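TRNA-5-methyluridine(54) 2-sulfurtransferase (Pyrococcus horikoshii, PDB 3VRH) catalyses the ATP-dependent 2-thiolation of 5-methyluridine 54 in the T loop of tRNA, a modification that stabilises the tRNAs of thermophiles. Local coordinates at residues V54-K58 against Y215-E219; E75-L81 against P104-I110; L81-Y86 against E218-Y222; M139-Y144 against K188-K192. All coordinates share one frame; numbering follows the deposited sequence.

Contact 1 of 4, residues V54-K58 against Y215-E219; sequences VSGGK and YIVEE. With BCN (bicine), chain D.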
loop_
_atom_site.group_PDB
_atom_site.type_symbol
_atom_site.label_atom_id
_atom_site.label_comp_id
_atom_site.label_asym_id
_atom_site.label_seq_id
_atom_site.Cartn_x
_atom_site.Cartn_y
_atom_site.Cartn_z
ATOM N N VAL A 54 11.723 -27.372 0.924
ATOM C CA VAL A 54 11.308 -27.506 -0.467
ATOM C C VAL A 54 9.866 -28.031 -0.583
ATOM O O VAL A 54 9.567 -29.168 -0.225
ATOM C CB VAL A 54 12.337 -28.331 -1.288
ATOM C CG1 VAL A 54 13.711 -27.693 -1.168
ATOM C CG2 VAL A 54 12.428 -29.734 -0.774
ATOM N N SER A 55 8.972 -27.173 -1.066
ATOM C CA SER A 55 7.551 -27.509 -1.176
ATOM C C SER A 55 7.253 -28.296 -2.445
ATOM O O SER A 55 6.169 -28.849 -2.597
ATOM C CB SER A 55 6.735 -26.217 -1.238
ATOM O OG SER A 55 7.140 -25.478 -2.393
ATOM N N GLY A 56 8.212 -28.325 -3.368
ATOM C CA GLY A 56 7.933 -28.783 -4.720
ATOM C C GLY A 56 7.588 -27.629 -5.660
ATOM O O GLY A 56 7.522 -27.818 -6.869
ATOM N N GLY A 57 7.370 -26.437 -5.099
ATOM C CA GLY A 57 7.146 -25.217 -5.879
ATOM C C GLY A 57 8.428 -24.718 -6.523
ATOM O O GLY A 57 9.527 -25.167 -6.174
ATOM N N LYS A 58 8.312 -23.808 -7.482
ATOM C CA LYS A 58 9.496 -23.347 -8.224
ATOM C C LYS A 58 10.498 -22.574 -7.350
ATOM O O LYS A 58 11.700 -22.606 -7.607
ATOM C CB LYS A 58 9.082 -22.445 -9.397
ATOM C CG LYS A 58 8.485 -21.093 -8.928
ATOM C CD LYS A 58 7.985 -20.225 -10.066
ATOM C CE LYS A 58 7.511 -18.864 -9.550
ATOM N NZ LYS A 58 6.395 -18.968 -8.549
ATOM N N TYR A 215 8.057 -28.252 -11.413
ATOM C CA TYR A 215 7.474 -27.876 -10.131
ATOM C C TYR A 215 5.959 -27.841 -10.183
ATOM O O TYR A 215 5.365 -27.734 -11.255
ATOM C CB TYR A 215 8.008 -26.499 -9.701
ATOM C CG TYR A 215 7.862 -25.433 -10.766
ATOM C CD1 TYR A 215 8.880 -25.181 -11.689
ATOM C CD2 TYR A 215 6.712 -24.679 -10.851
ATOM C CE1 TYR A 215 8.736 -24.192 -12.665
ATOM C CE2 TYR A 215 6.558 -23.693 -11.812
ATOM C CZ TYR A 215 7.562 -23.458 -12.715
ATOM O OH TYR A 215 7.382 -22.466 -13.657
ATOM N N ILE A 216 5.347 -27.905 -9.009
ATOM C CA ILE A 216 3.914 -27.701 -8.870
ATOM C C ILE A 216 3.625 -26.204 -8.745
ATOM O O ILE A 216 4.506 -25.420 -8.387
ATOM C CB ILE A 216 3.385 -28.425 -7.613
ATOM C CG1 ILE A 216 3.807 -27.666 -6.355
ATOM C CG2 ILE A 216 3.911 -29.848 -7.555
ATOM C CD1 ILE A 216 3.713 -28.484 -5.077
ATOM N N VAL A 217 2.390 -25.813 -9.026
ATOM C CA VAL A 217 1.983 -24.416 -8.869
ATOM C C VAL A 217 1.453 -24.074 -7.473
ATOM O O VAL A 217 1.651 -22.961 -6.986
ATOM C CB VAL A 217 0.900 -24.001 -9.868
ATOM C CG1 VAL A 217 0.770 -22.495 -9.863
ATOM C CG2 VAL A 217 1.236 -24.488 -11.257
ATOM N N GLU A 218 0.773 -25.010 -6.822
ATOM C CA GLU A 218 0.144 -24.674 -5.548
ATOM C C GLU A 218 0.433 -25.692 -4.462
ATOM O O GLU A 218 0.111 -26.871 -4.595
ATOM C CB GLU A 218 -1.367 -24.500 -5.726
ATOM C CG GLU A 218 -2.034 -23.764 -4.589
ATOM C CD GLU A 218 -3.444 -23.299 -4.953
ATOM O OE1 GLU A 218 -4.136 -22.711 -4.083
ATOM O OE2 GLU A 218 -3.856 -23.527 -6.117
ATOM N N GLU A 219 1.063 -25.223 -3.389
ATOM C CA GLU A 219 1.417 -26.081 -2.258
ATOM C C GLU A 219 0.171 -26.471 -1.455
ATOM O O GLU A 219 -0.103 -27.650 -1.245
ATOM C CB GLU A 219 2.436 -25.371 -1.359
ATOM C CG GLU A 219 2.835 -26.161 -0.126
ATOM C CD GLU A 219 3.874 -25.436 0.731
ATOM O OE1 GLU A 219 4.169 -24.242 0.459
ATOM O OE2 GLU A 219 4.407 -26.073 1.672
HETATM N N1 BCN D . 8.788 -21.053 -0.354
HETATM C C1 BCN D . 8.766 -19.781 -1.184
HETATM C C2 BCN D . 7.499 -19.014 -1.118
HETATM O O21 BCN D . 6.802 -19.125 -0.077
HETATM O O22 BCN D . 7.129 -18.306 -2.081
HETATM C C3 BCN D . 8.297 -22.216 -1.141
HETATM C C4 BCN D . 8.277 -22.115 -2.681
HETATM O O4 BCN D . 8.463 -23.077 -3.382
HETATM C C5 BCN D . 10.151 -21.320 0.101
HETATM C C6 BCN D . 10.246 -22.363 1.130
HETATM O O6 BCN D . 11.223 -22.482 1.791
HETATM O O HOH W 1 5.621 -22.869 -7.986
#
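Tyr215 lies with one ring face against Lys58, at the PP-loop of this ATP-dependent tRNA thiolase. Residues 54-58 form the turn between strand 49-53 and helix 58-69, with Gly57 as N-cap residue. Lys58 CB sits above the ring centre in a CH-pi contact, 3.4 Å from the Tyr215 ring centroid and only 6° off the ring normal. Lys58 CG stands between its own backbone N and carbonyl carbon (chi1 68°), which turns the chain past the ring, and NZ forms a salt bridge with Glu201. Were Tyr215 an alanine, Lys58 CB would probably lose its aromatic surface and a gap would open beside the start of the helix. Next to the ring, Ile216 N donates to Gly56 O at 3.1 Å, from above the carbonyl plane. A water also joins the two loops, accepting from Lys58 N and donating to Ile216 O. At Gly56 (phi 94°) a CB would jam against the carbonyl O of Ser55 and crowd Ile216 CD1, which calls for glycine. Ile216 CD1 itself lies 3.5 Å from Ser55 O. On the ligand side, Glu219 CD approaches Ser55 CB at 3.6 Å, while its carboxylate pairs with the ATP-binding Lys135. Ser55 OG accepts from Gly57 N in an ST turn. The same OG is hydrogen-bonded to bicine O4 at 2.9 Å.

Contact 2 of 4, residues E75-L81 against P104-I110; sequences ECLHINL and PLHIVRI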
loop_
_atom_site.group_PDB
_atom_site.type_symbol
_atom_site.label_atom_id
_atom_site.label_comp_id
_atom_site.label_asym_id
_atom_site.label_seq_id
_atom_site.Cartn_x
_atom_site.Cartn_y
_atom_site.Cartn_z
ATOM N N GLU A 75 21.063 -28.925 2.658
ATOM C CA GLU A 75 20.196 -30.095 2.688
ATOM C C GLU A 75 18.774 -29.563 2.570
ATOM O O GLU A 75 18.530 -28.385 2.854
ATOM C CB GLU A 75 20.404 -30.905 3.976
ATOM C CG GLU A 75 21.882 -31.349 4.163
ATOM C CD GLU A 75 22.120 -32.247 5.375
ATOM O OE1 GLU A 75 21.170 -32.903 5.846
ATOM O OE2 GLU A 75 23.273 -32.302 5.857
ATOM N N CYS A 76 17.846 -30.410 2.135
ATOM C CA CYS A 76 16.487 -29.958 1.912
ATOM C C CYS A 76 15.506 -30.702 2.780
ATOM O O CYS A 76 15.736 -31.860 3.153
ATOM C CB CYS A 76 16.112 -30.100 0.443
ATOM S SG CYS A 76 17.261 -29.246 -0.631
ATOM N N LEU A 77 14.418 -30.017 3.114
ATOM C CA LEU A 77 13.338 -30.607 3.877
ATOM C C LEU A 77 12.028 -30.383 3.138
ATOM O O LEU A 77 11.696 -29.246 2.790
ATOM C CB LEU A 77 13.249 -29.973 5.264
ATOM C CG LEU A 77 11.950 -30.234 6.032
ATOM C CD1 LEU A 77 11.838 -31.698 6.418
ATOM C CD2 LEU A 77 11.846 -29.340 7.268
ATOM N N HIS A 78 11.283 -31.461 2.909
ATOM C CA HIS A 78 9.958 -31.342 2.327
ATOM C C HIS A 78 8.919 -31.684 3.358
ATOM O O HIS A 78 8.966 -32.755 3.954
ATOM C CB HIS A 78 9.784 -32.269 1.134
ATOM C CG HIS A 78 8.381 -32.321 0.625
ATOM N ND1 HIS A 78 7.798 -31.272 -0.051
ATOM C CD2 HIS A 78 7.439 -33.290 0.706
ATOM C CE1 HIS A 78 6.556 -31.593 -0.370
ATOM N NE2 HIS A 78 6.317 -32.816 0.070
ATOM N N ILE A 79 7.965 -30.786 3.558
ATOM C CA ILE A 79 6.929 -31.032 4.536
ATOM C C ILE A 79 5.646 -31.386 3.808
ATOM O O ILE A 79 5.000 -30.532 3.191
ATOM C CB ILE A 79 6.738 -29.824 5.473
ATOM C CG1 ILE A 79 8.022 -29.592 6.274
ATOM C CG2 ILE A 79 5.519 -30.020 6.391
ATOM C CD1 ILE A 79 8.095 -28.216 6.941
ATOM N N ASN A 80 5.315 -32.673 3.876
ATOM C CA ASN A 80 4.169 -33.256 3.208
ATOM C C ASN A 80 2.895 -32.933 4.009
ATOM O O ASN A 80 2.783 -33.282 5.184
ATOM C CB ASN A 80 4.424 -34.767 3.040
ATOM C CG ASN A 80 3.253 -35.510 2.409
ATOM O OD1 ASN A 80 2.091 -35.263 2.729
ATOM N ND2 ASN A 80 3.563 -36.433 1.509
ATOM N N LEU A 81 1.945 -32.253 3.360
ATOM C CA LEU A 81 0.776 -31.690 4.056
ATOM C C LEU A 81 -0.323 -32.714 4.316
ATOM O O LEU A 81 -1.277 -32.438 5.030
ATOM C CB LEU A 81 0.211 -30.480 3.298
ATOM C CG LEU A 81 1.236 -29.408 2.922
ATOM C CD1 LEU A 81 0.550 -28.192 2.273
ATOM C CD2 LEU A 81 2.058 -29.003 4.144
ATOM N N PRO A 104 20.686 -33.844 -0.246
ATOM C CA PRO A 104 19.942 -34.775 0.615
ATOM C C PRO A 104 18.553 -34.199 0.918
ATOM O O PRO A 104 18.430 -32.995 1.190
ATOM C CB PRO A 104 20.759 -34.802 1.915
ATOM C CG PRO A 104 22.095 -34.205 1.566
ATOM C CD PRO A 104 21.855 -33.255 0.424
ATOM N N LEU A 105 17.526 -35.040 0.886
ATOM C CA LEU A 105 16.173 -34.562 1.148
ATOM C C LEU A 105 15.565 -35.299 2.325
ATOM O O LEU A 105 15.476 -36.531 2.336
ATOM C CB LEU A 105 15.286 -34.709 -0.093
ATOM C CG LEU A 105 13.785 -34.512 0.136
ATOM C CD1 LEU A 105 13.475 -33.089 0.627
ATOM C CD2 LEU A 105 13.067 -34.810 -1.165
ATOM N N HIS A 106 15.173 -34.533 3.329
ATOM C CA HIS A 106 14.497 -35.090 4.492
ATOM C C HIS A 106 13.013 -34.860 4.321
ATOM O O HIS A 106 12.596 -33.819 3.789
ATOM C CB HIS A 106 14.972 -34.388 5.753
ATOM C CG HIS A 106 16.463 -34.299 5.862
ATOM N ND1 HIS A 106 17.239 -35.352 6.296
ATOM C CD2 HIS A 106 17.323 -33.285 5.592
ATOM C CE1 HIS A 106 18.512 -34.991 6.289
ATOM N NE2 HIS A 106 18.589 -33.741 5.865
ATOM N N ILE A 107 12.210 -35.817 4.765
ATOM C CA ILE A 107 10.773 -35.663 4.652
ATOM C C ILE A 107 10.056 -35.814 5.984
ATOM O O ILE A 107 10.294 -36.780 6.723
ATOM C CB ILE A 107 10.174 -36.656 3.644
ATOM C CG1 ILE A 107 10.910 -36.556 2.308
ATOM C CG2 ILE A 107 8.660 -36.399 3.481
ATOM C CD1 ILE A 107 10.662 -37.720 1.372
ATOM N N VAL A 108 9.194 -34.838 6.272
ATOM C CA VAL A 108 8.252 -34.901 7.377
ATOM C C VAL A 108 6.822 -34.935 6.846
ATOM O O VAL A 108 6.379 -34.017 6.131
ATOM C CB VAL A 108 8.396 -33.684 8.311
ATOM C CG1 VAL A 108 7.350 -33.728 9.425
ATOM C CG2 VAL A 108 9.793 -33.631 8.894
ATOM N N ARG A 109 6.099 -35.989 7.197
ATOM C CA ARG A 109 4.716 -36.134 6.788
ATOM C C ARG A 109 3.819 -35.708 7.944
ATOM O O ARG A 109 3.752 -36.369 8.971
ATOM C CB ARG A 109 4.436 -37.574 6.382
ATOM C CG ARG A 109 5.361 -38.091 5.302
ATOM C CD ARG A 109 4.567 -38.700 4.167
ATOM N NE ARG A 109 5.403 -39.171 3.065
ATOM C CZ ARG A 109 5.426 -40.434 2.629
ATOM N NH1 ARG A 109 4.661 -41.354 3.207
ATOM N NH2 ARG A 109 6.217 -40.789 1.618
ATOM N N ILE A 110 3.144 -34.579 7.778
ATOM C CA ILE A 110 2.324 -34.009 8.839
ATOM C C ILE A 110 1.260 -34.989 9.324
ATOM O O ILE A 110 1.045 -35.127 10.526
ATOM C CB ILE A 110 1.684 -32.699 8.371
ATOM C CG1 ILE A 110 2.715 -31.564 8.464
ATOM C CG2 ILE A 110 0.447 -32.390 9.169
ATOM C CD1 ILE A 110 2.207 -30.224 7.900
#
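Glu75 crosses Pro104 at about a right angle, with Glu75 CG 3.9 Å from Pro104 CG, and its carboxylate goes on to His106. His106 NE2 donates to Glu75 OE1 at 2.7 Å, and the oxygen lies in the ring plane. The carboxylate and ring planes are 33° apart. Glu75 OE2 also pairs with Arg49. The two strands run parallel and are linked through helix 87-101 as a beta-alpha-beta unit of the PP-loop domain. Bonds alternate along the pair, from Cys76 N to Pro104 O (2.8 Å) down to Ile110 N and Asn80 O (2.9 Å). On the face with His106, Leu77 CD1 meets Val108 CG2 at 3.7 Å. Further along, Ile110 CD1 lies 3.6 Å from CG2 of the ATP-binding Ile79. On the other face, toward helix 87-101, Leu105 CD1 packs 3.8 Å from His78 CB. Leu105 CG lies opposite its backbone N (chi1 168°), bringing CD1 close to His78 N too. Arg109 CD passes Asn80 ND2, which bonds to Glu91; Asn80 OD1 accepts from Gly82 N, and Arg109 pairs with Glu91 and Glu112. The carboxylate probably keeps a proton on His106 NE2; Arg49 shares its charge, so the pull toward a charged ring may be modest.

Contact 3 of 4, residues L81-Y86 against E218-Y222; sequences LGISGY and EECPY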
loop_
_atom_site.group_PDB
_atom_site.type_symbol
_atom_site.label_atom_id
_atom_site.label_comp_id
_atom_site.label_asym_id
_atom_site.label_seq_id
_atom_site.Cartn_x
_atom_site.Cartn_y
_atom_site.Cartn_z
ATOM N N LEU A 81 1.945 -32.253 3.360
ATOM C CA LEU A 81 0.776 -31.690 4.056
ATOM C C LEU A 81 -0.323 -32.714 4.316
ATOM O O LEU A 81 -1.277 -32.438 5.030
ATOM C CB LEU A 81 0.211 -30.480 3.298
ATOM C CG LEU A 81 1.236 -29.408 2.922
ATOM C CD1 LEU A 81 0.550 -28.192 2.273
ATOM C CD2 LEU A 81 2.058 -29.003 4.144
ATOM N N GLY A 82 -0.186 -33.899 3.738
ATOM C CA GLY A 82 -1.116 -34.977 4.024
ATOM C C GLY A 82 -2.492 -34.836 3.383
ATOM O O GLY A 82 -3.502 -35.324 3.906
ATOM N N ILE A 83 -2.532 -34.174 2.236
ATOM C CA ILE A 83 -3.768 -34.066 1.486
ATOM C C ILE A 83 -3.900 -35.227 0.500
ATOM O O ILE A 83 -3.073 -35.374 -0.418
ATOM C CB ILE A 83 -3.824 -32.757 0.730
ATOM C CG1 ILE A 83 -3.560 -31.599 1.697
ATOM C CG2 ILE A 83 -5.177 -32.625 0.037
ATOM C CD1 ILE A 83 -3.543 -30.248 1.050
ATOM N N SER A 84 -4.918 -36.065 0.687
ATOM C CA SER A 84 -5.043 -37.231 -0.180
ATOM C C SER A 84 -5.350 -36.712 -1.566
ATOM O O SER A 84 -6.101 -35.748 -1.724
ATOM C CB SER A 84 -6.116 -38.196 0.309
ATOM O OG SER A 84 -7.357 -37.529 0.410
ATOM N N GLY A 85 -4.703 -37.301 -2.560
ATOM C CA GLY A 85 -4.873 -36.855 -3.923
ATOM C C GLY A 85 -4.137 -35.585 -4.291
ATOM O O GLY A 85 -4.376 -35.018 -5.361
ATOM N N TYR A 86 -3.214 -35.142 -3.446
ATOM C CA TYR A 86 -2.491 -33.910 -3.744
ATOM C C TYR A 86 -1.032 -33.969 -3.295
ATOM O O TYR A 86 -0.106 -33.600 -4.036
ATOM C CB TYR A 86 -3.157 -32.732 -3.034
ATOM C CG TYR A 86 -2.770 -31.416 -3.641
ATOM C CD1 TYR A 86 -3.510 -30.887 -4.693
ATOM C CD2 TYR A 86 -1.664 -30.706 -3.186
ATOM C CE1 TYR A 86 -3.169 -29.699 -5.279
ATOM C CE2 TYR A 86 -1.303 -29.503 -3.773
ATOM C CZ TYR A 86 -2.071 -29.007 -4.822
ATOM O OH TYR A 86 -1.761 -27.816 -5.440
ATOM N N GLU A 218 0.773 -25.010 -6.822
ATOM C CA GLU A 218 0.144 -24.674 -5.548
ATOM C C GLU A 218 0.433 -25.692 -4.462
ATOM O O GLU A 218 0.111 -26.871 -4.595
ATOM C CB GLU A 218 -1.367 -24.500 -5.726
ATOM C CG GLU A 218 -2.034 -23.764 -4.589
ATOM C CD GLU A 218 -3.444 -23.299 -4.953
ATOM O OE1 GLU A 218 -4.136 -22.711 -4.083
ATOM O OE2 GLU A 218 -3.856 -23.527 -6.117
ATOM N N GLU A 219 1.063 -25.223 -3.389
ATOM C CA GLU A 219 1.417 -26.081 -2.258
ATOM C C GLU A 219 0.171 -26.471 -1.455
ATOM O O GLU A 219 -0.103 -27.650 -1.245
ATOM C CB GLU A 219 2.436 -25.371 -1.359
ATOM C CG GLU A 219 2.835 -26.161 -0.126
ATOM C CD GLU A 219 3.874 -25.436 0.731
ATOM O OE1 GLU A 219 4.169 -24.242 0.459
ATOM O OE2 GLU A 219 4.407 -26.073 1.672
ATOM N N CYS A 220 -0.580 -25.462 -1.015
ATOM C CA CYS A 220 -1.848 -25.668 -0.320
ATOM C C CYS A 220 -2.984 -25.259 -1.269
ATOM O O CYS A 220 -3.105 -24.094 -1.638
ATOM C CB CYS A 220 -1.885 -24.853 0.986
ATOM S SG CYS A 220 -3.361 -25.088 2.026
ATOM N N PRO A 221 -3.809 -26.231 -1.680
ATOM C CA PRO A 221 -4.910 -25.979 -2.622
ATOM C C PRO A 221 -6.219 -25.498 -1.961
ATOM O O PRO A 221 -7.291 -25.653 -2.552
ATOM C CB PRO A 221 -5.120 -27.343 -3.269
ATOM C CG PRO A 221 -4.742 -28.329 -2.157
ATOM C CD PRO A 221 -3.658 -27.664 -1.355
ATOM N N TYR A 222 -6.136 -24.918 -0.768
ATOM C CA TYR A 222 -7.340 -24.472 -0.072
ATOM C C TYR A 222 -7.347 -22.961 0.184
ATOM O O TYR A 222 -6.682 -22.200 -0.519
ATOM C CB TYR A 222 -7.504 -25.230 1.246
ATOM C CG TYR A 222 -7.703 -26.727 1.094
ATOM C CD1 TYR A 222 -8.605 -27.246 0.160
ATOM C CD2 TYR A 222 -6.987 -27.626 1.886
ATOM C CE1 TYR A 222 -8.792 -28.617 0.027
ATOM C CE2 TYR A 222 -7.175 -28.996 1.768
ATOM C CZ TYR A 222 -8.071 -29.487 0.836
ATOM O OH TYR A 222 -8.241 -30.850 0.725
#
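Tyr86 and Pro221 form the close-packed part of this contact between two loops. The proline ring lies over one face of the tyrosine. Pro221 CG is 3.6 Å from the centroid of the Tyr86 ring and 6° off its normal, a CH-pi contact. Pro221 CB adds a touch at Tyr86 CE1. A Tyr86 chi1 of -161° swings the phenol across to the other loop. Its hydroxyl end meets the backbone of Glu218, but the modelled approach there is too short to be trusted. Ile83 comes at Pro221 from another direction and points its CD1 end-on at the ring, 3.5 Å from Pro221 CD. A glycine in place of Pro221 would probably strip the Tyr86 face of its cover and leave Ile83 CD1 without its nearest neighbour across the contact. Leu81 fills the inner end, where CD1 lies 3.6 Å from Glu219 O and 4.3 Å from Cys220 CB. The outer side is looser. Tyr222 is exposed and runs antiparallel alongside Ile83, with Tyr222 CE2 3.9 Å from Ile83 CD1. The Glu218 side chain is also exposed and adds little. Cys220 is a ligand of the [4Fe-4S] cluster, but in this crystal it forms a disulfide with Cys128. The contact thus lies beside the cluster site. Residues 81-86 lead from strand 73-80 into helix 87-101, residues 218-222 lie between helices 201-211 and 228-241, and helix 127-145 touches both Leu81 and Tyr222.

Contact 4 of 4, residues M139-Y144 against K188-K192; sequences MNKFAY and KFIKK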
loop_
_atom_site.group_PDB
_atom_site.type_symbol
_atom_site.label_atom_id
_atom_site.label_comp_id
_atom_site.label_asym_id
_atom_site.label_seq_id
_atom_site.Cartn_x
_atom_site.Cartn_y
_atom_site.Cartn_z
ATOM N N MET A 139 9.668 -26.465 10.235
ATOM C CA MET A 139 10.899 -26.049 9.572
ATOM C C MET A 139 11.908 -25.638 10.625
ATOM O O MET A 139 13.070 -26.029 10.573
ATOM C CB MET A 139 10.681 -24.850 8.638
ATOM C CG MET A 139 9.987 -25.147 7.324
ATOM S SD MET A 139 9.450 -23.576 6.605
ATOM C CE MET A 139 11.013 -22.722 6.530
ATOM N N ASN A 140 11.451 -24.831 11.575
ATOM C CA ASN A 140 12.348 -24.325 12.586
ATOM C C ASN A 140 12.805 -25.395 13.569
ATOM O O ASN A 140 13.977 -25.476 13.863
ATOM C CB ASN A 140 11.748 -23.128 13.324
ATOM C CG ASN A 140 12.700 -22.569 14.369
ATOM O OD1 ASN A 140 13.702 -21.937 14.048
ATOM N ND2 ASN A 140 12.388 -22.809 15.619
ATOM N N LYS A 141 11.888 -26.210 14.076
ATOM C CA LYS A 141 12.287 -27.244 15.028
ATOM C C LYS A 141 13.163 -28.326 14.390
ATOM O O LYS A 141 14.021 -28.897 15.061
ATOM C CB LYS A 141 11.086 -27.876 15.743
ATOM C CG LYS A 141 11.510 -28.758 16.924
ATOM C CD LYS A 141 10.373 -29.077 17.879
ATOM C CE LYS A 141 10.927 -29.539 19.226
ATOM N NZ LYS A 141 12.062 -30.509 19.046
ATOM N N PHE A 142 12.964 -28.582 13.098
ATOM C CA PHE A 142 13.788 -29.544 12.372
ATOM C C PHE A 142 15.182 -28.990 12.187
ATOM O O PHE A 142 16.170 -29.708 12.322
ATOM C CB PHE A 142 13.191 -29.881 10.998
ATOM C CG PHE A 142 13.937 -30.965 10.273
ATOM C CD1 PHE A 142 15.063 -30.670 9.521
ATOM C CD2 PHE A 142 13.528 -32.288 10.375
ATOM C CE1 PHE A 142 15.757 -31.668 8.876
ATOM C CE2 PHE A 142 14.219 -33.281 9.725
ATOM C CZ PHE A 142 15.334 -32.968 8.978
ATOM N N ALA A 143 15.260 -27.707 11.846
ATOM C CA ALA A 143 16.551 -27.054 11.686
ATOM C C ALA A 143 17.283 -27.061 13.019
ATOM O O ALA A 143 18.489 -27.274 13.079
ATOM C CB ALA A 143 16.364 -25.617 11.208
ATOM N N TYR A 144 16.529 -26.830 14.082
ATOM C CA TYR A 144 17.100 -26.683 15.411
ATOM C C TYR A 144 17.601 -28.026 15.940
ATOM O O TYR A 144 18.772 -28.155 16.303
ATOM C CB TYR A 144 16.074 -26.061 16.361
ATOM C CG TYR A 144 16.440 -26.167 17.823
ATOM C CD1 TYR A 144 17.522 -25.468 18.341
ATOM C CD2 TYR A 144 15.696 -26.970 18.691
ATOM C CE1 TYR A 144 17.866 -25.572 19.683
ATOM C CE2 TYR A 144 16.027 -27.078 20.035
ATOM C CZ TYR A 144 17.111 -26.373 20.526
ATOM O OH TYR A 144 17.440 -26.481 21.859
ATOM N N LYS A 188 15.970 -20.181 20.204
ATOM C CA LYS A 188 15.746 -21.406 19.444
ATOM C C LYS A 188 15.110 -21.164 18.061
ATOM O O LYS A 188 14.832 -22.115 17.322
ATOM C CB LYS A 188 14.969 -22.432 20.270
ATOM C CG LYS A 188 15.671 -22.814 21.570
ATOM C CD LYS A 188 14.990 -23.993 22.248
ATOM C CE LYS A 188 15.728 -24.412 23.508
ATOM N NZ LYS A 188 15.069 -25.574 24.173
ATOM N N PHE A 189 14.907 -19.891 17.713
ATOM C CA PHE A 189 14.584 -19.504 16.334
ATOM C C PHE A 189 15.843 -19.456 15.481
ATOM O O PHE A 189 16.697 -18.583 15.663
ATOM C CB PHE A 189 13.893 -18.141 16.295
ATOM C CG PHE A 189 12.449 -18.181 16.709
ATOM C CD1 PHE A 189 11.653 -19.275 16.399
ATOM C CD2 PHE A 189 11.880 -17.120 17.409
ATOM C CE1 PHE A 189 10.315 -19.312 16.777
ATOM C CE2 PHE A 189 10.546 -17.151 17.792
ATOM C CZ PHE A 189 9.762 -18.247 17.474
ATOM N N ILE A 190 15.963 -20.403 14.555
ATOM C CA ILE A 190 17.105 -20.472 13.655
ATOM C C ILE A 190 17.075 -19.305 12.674
ATOM O O ILE A 190 15.998 -18.852 12.289
ATOM C CB ILE A 190 17.102 -21.803 12.854
ATOM C CG1 ILE A 190 17.076 -23.005 13.801
ATOM C CG2 ILE A 190 18.304 -21.884 11.930
ATOM C CD1 ILE A 190 18.317 -23.134 14.649
ATOM N N LYS A 191 18.253 -18.830 12.275
ATOM C CA LYS A 191 18.364 -17.768 11.277
ATOM C C LYS A 191 17.647 -18.151 9.983
ATOM O O LYS A 191 17.909 -19.226 9.423
ATOM C CB LYS A 191 19.835 -17.459 10.962
ATOM C CG LYS A 191 20.007 -16.414 9.867
ATOM C CD LYS A 191 21.431 -15.893 9.761
ATOM C CE LYS A 191 22.355 -16.952 9.208
ATOM N NZ LYS A 191 23.537 -16.357 8.522
ATOM N N LYS A 192 16.750 -17.274 9.527
ATOM C CA LYS A 192 16.022 -17.456 8.268
ATOM C C LYS A 192 16.425 -16.376 7.283
ATOM O O LYS A 192 16.402 -15.190 7.624
ATOM C CB LYS A 192 14.495 -17.412 8.478
ATOM C CG LYS A 192 13.930 -18.656 9.127
ATOM C CD LYS A 192 12.412 -18.620 9.334
ATOM C CE LYS A 192 11.629 -19.136 8.126
ATOM N NZ LYS A 192 10.154 -19.147 8.418
HETATM O O HOH W 2 13.441 -20.045 12.513
#
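Asn140 reaches from helix 127-145 into the bend of residues 188-190 and grips the backbone of that bend with both the oxygen and the nitrogen of its amide. CB starts the side chain off the helix, and with chi1 near 180° (-179°) the amide extends to the loop. CG itself lies 3.7 Å from Lys188 O. At the tip, OD1 accepts from Ile190 N at 2.8 Å, with the donor in the carbonyl plane. A water donates to the same OD1 and to Ile190 O. ND2 donates to Lys188 O at 3.1 Å, close to the plane of its own amide, and also meets the edge of the Phe189 ring. These bonds probably fix the flip of the amide. The Ile190 side chain packs against the helix, with CG1 3.7 Å from Ala143 CB and CD1 3.8 Å from Tyr144 CA. Lys188 runs obliquely past the Tyr144 ring, where its CD is 3.6 Å from Tyr144 CZ; its NZ goes on to Arg276 O. Met139 CE touches Lys192 CE at the far end. Here the helix lies against the PP-loop sheet: Met139 and Ala143 rest on strands 49-53 and 150-152, and residues 188-190 lead into the adjoining strand 191-193.

All four contacts belong to the PP-loop domain. Contact 1 holds Ser55 and Gly57 of the bicine pocket. It shares Glu218 and Glu219 with contact 3, their centres about 11 Å apart, so one loop runs from the nucleotide side to the cluster ligand Cys220. Contact 2 shares Leu81 with contact 3. It also meets contact 1 where Val54 O lies 2.8 Å from His78 ND1, a probable hydrogen bond. Contact 4 packs on contact 2, with Met139 CG 3.6 Å from Ile79 CD1 and Phe142 CZ 3.5 Å from His106 CB. The side chain of Met139 is about 5 Å from bicine. Contacts 3 and 4 do not touch, their centres about 24 Å apart.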